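Local coordinates for protein fructose-bisphosphate aldolase class I (Thermoproteus tenax, PDB 1W8S) that belongs to the class I aldolases of the DeoC/LacD family, enzymes built on a TIM-barrel fold, at residues N3-I11 / A134-V142. The protein carries 2 engineered substitutions. Numbering follows the deposited sequence.
Sequences NLTEKFLRI and AVKFDLPLV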
loop_
_atom_site.group_PDB
_atom_site.type_symbol
_atom_site.label_atom_id
_atom_site.label_comp_id
_atom_site.label_asym_id
_atom_site.label_seq_id
_atom_site.Cartn_x
_atom_site.Cartn_y
_atom_site.Cartn_z
ATOM N N ASN E 3 -23.182 16.727 -18.189
ATOM C CA ASN E 3 -22.688 17.855 -17.383
ATOM C C ASN E 3 -23.237 17.725 -15.968
ATOM O O ASN E 3 -24.423 18.015 -15.679
ATOM C CB ASN E 3 -23.100 19.175 -18.014
ATOM C CG ASN E 3 -22.409 20.353 -17.383
ATOM O OD1 ASN E 3 -22.162 20.347 -16.178
ATOM N ND2 ASN E 3 -22.115 21.399 -18.192
ATOM N N LEU E 4 -22.387 17.232 -15.082
ATOM C CA LEU E 4 -22.818 16.987 -13.724
ATOM C C LEU E 4 -22.911 18.240 -12.843
ATOM O O LEU E 4 -23.578 18.216 -11.826
ATOM C CB LEU E 4 -21.918 15.931 -13.086
ATOM C CG LEU E 4 -22.229 14.547 -13.639
ATOM C CD1 LEU E 4 -21.163 13.560 -13.154
ATOM C CD2 LEU E 4 -23.624 14.089 -13.233
ATOM N N THR E 5 -22.231 19.309 -13.222
ATOM C CA THR E 5 -22.429 20.596 -12.586
ATOM C C THR E 5 -23.873 21.047 -12.825
ATOM O O THR E 5 -24.580 21.424 -11.896
ATOM C CB THR E 5 -21.460 21.609 -13.156
ATOM O OG1 THR E 5 -20.126 21.267 -12.784
ATOM C CG2 THR E 5 -21.714 23.008 -12.566
ATOM N N GLU E 6 -24.342 20.923 -14.062
ATOM C CA GLU E 6 -25.727 21.297 -14.364
ATOM C C GLU E 6 -26.722 20.445 -13.575
ATOM O O GLU E 6 -27.715 20.966 -13.125
ATOM C CB GLU E 6 -26.013 21.243 -15.876
ATOM C CG GLU E 6 -25.231 22.289 -16.670
ATOM C CD GLU E 6 -25.472 22.201 -18.177
ATOM O OE1 GLU E 6 -25.901 21.126 -18.681
ATOM O OE2 GLU E 6 -25.236 23.223 -18.862
ATOM N N LYS E 7 -26.435 19.162 -13.377
ATOM C CA LYS E 7 -27.295 18.301 -12.571
ATOM C C LYS E 7 -27.284 18.727 -11.103
ATOM O O LYS E 7 -28.336 18.761 -10.448
ATOM C CB LYS E 7 -26.838 16.847 -12.679
ATOM C CG LYS E 7 -27.700 15.855 -11.951
ATOM C CD LYS E 7 -27.362 14.428 -12.348
ATOM C CE LYS E 7 -28.494 13.489 -12.045
ATOM N NZ LYS E 7 -28.009 12.090 -11.768
ATOM N N PHE E 8 -26.085 19.037 -10.595
ATOM C CA PHE E 8 -25.925 19.564 -9.252
ATOM C C PHE E 8 -26.779 20.828 -9.029
ATOM O O PHE E 8 -27.522 20.913 -8.064
ATOM C CB PHE E 8 -24.478 19.874 -8.947
ATOM C CG PHE E 8 -24.265 20.292 -7.530
ATOM C CD1 PHE E 8 -24.167 19.341 -6.516
ATOM C CD2 PHE E 8 -24.270 21.647 -7.197
ATOM C CE1 PHE E 8 -24.032 19.747 -5.185
ATOM C CE2 PHE E 8 -24.142 22.051 -5.873
ATOM C CZ PHE E 8 -24.020 21.110 -4.874
ATOM N N LEU E 9 -26.677 21.789 -9.935
ATOM C CA LEU E 9 -27.431 23.039 -9.822
ATOM C C LEU E 9 -28.927 22.812 -9.886
ATOM O O LEU E 9 -29.685 23.487 -9.199
ATOM C CB LEU E 9 -26.984 23.996 -10.917
ATOM C CG LEU E 9 -25.506 24.421 -10.786
ATOM C CD1 LEU E 9 -25.033 25.182 -12.013
ATOM C CD2 LEU E 9 -25.316 25.274 -9.559
ATOM N N ARG E 10 -29.370 21.858 -10.706
ATOM C CA ARG E 10 -30.800 21.583 -10.836
ATOM C C ARG E 10 -31.358 21.045 -9.534
ATOM O O ARG E 10 -32.466 21.400 -9.136
ATOM C CB ARG E 10 -31.089 20.560 -11.937
ATOM C CG ARG E 10 -31.013 21.112 -13.346
ATOM C CD ARG E 10 -31.533 20.141 -14.414
ATOM N NE ARG E 10 -30.436 19.371 -15.020
ATOM C CZ ARG E 10 -30.253 18.064 -14.895
ATOM N NH1 ARG E 10 -29.217 17.488 -15.496
ATOM N NH2 ARG E 10 -31.097 17.319 -14.175
ATOM N N ILE E 11 -30.592 20.179 -8.879
ATOM C CA ILE E 11 -31.069 19.485 -7.685
ATOM C C ILE E 11 -30.893 20.346 -6.447
ATOM O O ILE E 11 -31.821 20.472 -5.621
ATOM C CB ILE E 11 -30.312 18.150 -7.507
ATOM C CG1 ILE E 11 -30.665 17.197 -8.665
ATOM C CG2 ILE E 11 -30.665 17.485 -6.129
ATOM C CD1 ILE E 11 -29.769 15.940 -8.718
ATOM N N ALA E 134 -18.168 8.492 -9.914
ATOM C CA ALA E 134 -19.195 9.557 -9.988
ATOM C C ALA E 134 -19.727 9.750 -11.411
ATOM O O ALA E 134 -20.936 9.875 -11.626
ATOM C CB ALA E 134 -18.664 10.879 -9.417
ATOM N N VAL E 135 -18.808 9.746 -12.380
ATOM C CA VAL E 135 -19.152 9.874 -13.789
ATOM C C VAL E 135 -19.937 8.652 -14.228
ATOM O O VAL E 135 -20.942 8.775 -14.921
ATOM C CB VAL E 135 -17.874 10.086 -14.660
ATOM C CG1 VAL E 135 -18.180 9.988 -16.162
ATOM C CG2 VAL E 135 -17.228 11.418 -14.308
ATOM N N LYS E 136 -19.510 7.471 -13.809
ATOM C CA LYS E 136 -20.162 6.225 -14.219
ATOM C C LYS E 136 -21.629 6.174 -13.728
ATOM O O LYS E 136 -22.527 5.719 -14.440
ATOM C CB LYS E 136 -19.378 5.037 -13.637
ATOM C CG LYS E 136 -20.047 3.687 -13.736
ATOM C CD LYS E 136 -19.035 2.598 -13.257
ATOM C CE LYS E 136 -19.668 1.256 -13.079
ATOM N NZ LYS E 136 -18.741 0.235 -12.513
ATOM N N PHE E 137 -21.829 6.573 -12.477
ATOM C CA PHE E 137 -23.151 6.527 -11.827
ATOM C C PHE E 137 -23.936 7.840 -12.006
ATOM O O PHE E 137 -25.054 7.945 -11.522
ATOM C CB PHE E 137 -22.977 6.177 -10.349
ATOM C CG PHE E 137 -22.645 4.710 -10.113
ATOM C CD1 PHE E 137 -23.658 3.777 -10.088
ATOM C CD2 PHE E 137 -21.320 4.262 -9.959
ATOM C CE1 PHE E 137 -23.371 2.440 -9.883
ATOM C CE2 PHE E 137 -21.028 2.920 -9.762
ATOM C CZ PHE E 137 -22.058 2.000 -9.731
ATOM N N ASP E 138 -23.354 8.800 -12.731
ATOM C CA ASP E 138 -23.965 10.129 -12.994
ATOM C C ASP E 138 -24.413 10.801 -11.685
ATOM O O ASP E 138 -25.537 11.290 -11.589
ATOM C CB ASP E 138 -25.146 9.962 -13.974
ATOM C CG ASP E 138 -25.418 11.215 -14.807
ATOM O OD1 ASP E 138 -24.476 11.807 -15.394
ATOM O OD2 ASP E 138 -26.563 11.673 -14.917
ATOM N N LEU E 139 -23.540 10.783 -10.678
ATOM C CA LEU E 139 -23.733 11.492 -9.410
ATOM C C LEU E 139 -22.708 12.621 -9.363
ATOM O O LEU E 139 -21.519 12.333 -9.454
ATOM C CB LEU E 139 -23.471 10.534 -8.246
ATOM C CG LEU E 139 -24.570 10.354 -7.213
ATOM C CD1 LEU E 139 -25.906 10.136 -7.864
ATOM C CD2 LEU E 139 -24.237 9.244 -6.255
ATOM N N PRO E 140 -23.125 13.891 -9.232
ATOM C CA PRO E 140 -22.165 14.989 -9.081
ATOM C C PRO E 140 -21.217 14.801 -7.909
ATOM O O PRO E 140 -21.633 14.316 -6.893
ATOM C CB PRO E 140 -23.057 16.203 -8.839
ATOM C CG PRO E 140 -24.359 15.831 -9.459
ATOM C CD PRO E 140 -24.517 14.377 -9.222
ATOM N N LEU E 141 -19.949 15.174 -8.097
ATOM C CA LEU E 141 -18.925 15.141 -7.078
ATOM C C LEU E 141 -18.692 16.517 -6.509
ATOM O O LEU E 141 -18.367 17.447 -7.255
ATOM C CB LEU E 141 -17.633 14.625 -7.702
ATOM C CG LEU E 141 -16.377 14.646 -6.853
ATOM C CD1 LEU E 141 -16.540 13.729 -5.671
ATOM C CD2 LEU E 141 -15.174 14.287 -7.750
ATOM N N VAL E 142 -18.862 16.635 -5.195
ATOM C CA VAL E 142 -18.540 17.854 -4.451
ATOM C C VAL E 142 -17.218 17.605 -3.755
ATOM O O VAL E 142 -17.123 16.688 -2.915
ATOM C CB VAL E 142 -19.620 18.215 -3.397
ATOM C CG1 VAL E 142 -19.297 19.620 -2.755
ATOM C CG2 VAL E 142 -20.994 18.153 -3.987
#
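Leu4, in the first turn of helix 4-12, meets the loop that carries a TIM barrel from helix 120-137 into strand 141-145, so that the N-terminal helix packs against the end of the barrel where this strand begins. Its CG lies beside the backbone N (chi1 -74°), and the two methyls of leucine spread over the loop: CD1 lies 3.9 Å from Leu139 O, while CD2 packs 4.1 Å from Pro140 CD and 3.3 Å from Asp138 OD1. The compact proline ring fits against the helix backbone, Pro140 CG lying 3.4 Å from Leu4 O, which also accepts the N-H of Phe8. Lys7 is long enough to bridge to the loop. It turns CG away from its backbone N (chi1 -177°) and runs out extended, which takes NZ to Asp138 O, a 2.6 Å hydrogen bond with a C=O...NZ angle of 170°. The same NZ forms a salt bridge with Asp138 OD2 at 3.5 Å, a weak hydrogen bond at that length. Asp138, with positive phi, closes helix 120-137 in a Schellman motif. Phe8 supplies a flat apolar group for the buried side: Pro140 CB sits at its ring edge, and Phe12 stacks on the ring. Farther in, Val142 CG2 lies 3.6 Å from Phe8 CE1, oblique to the ring.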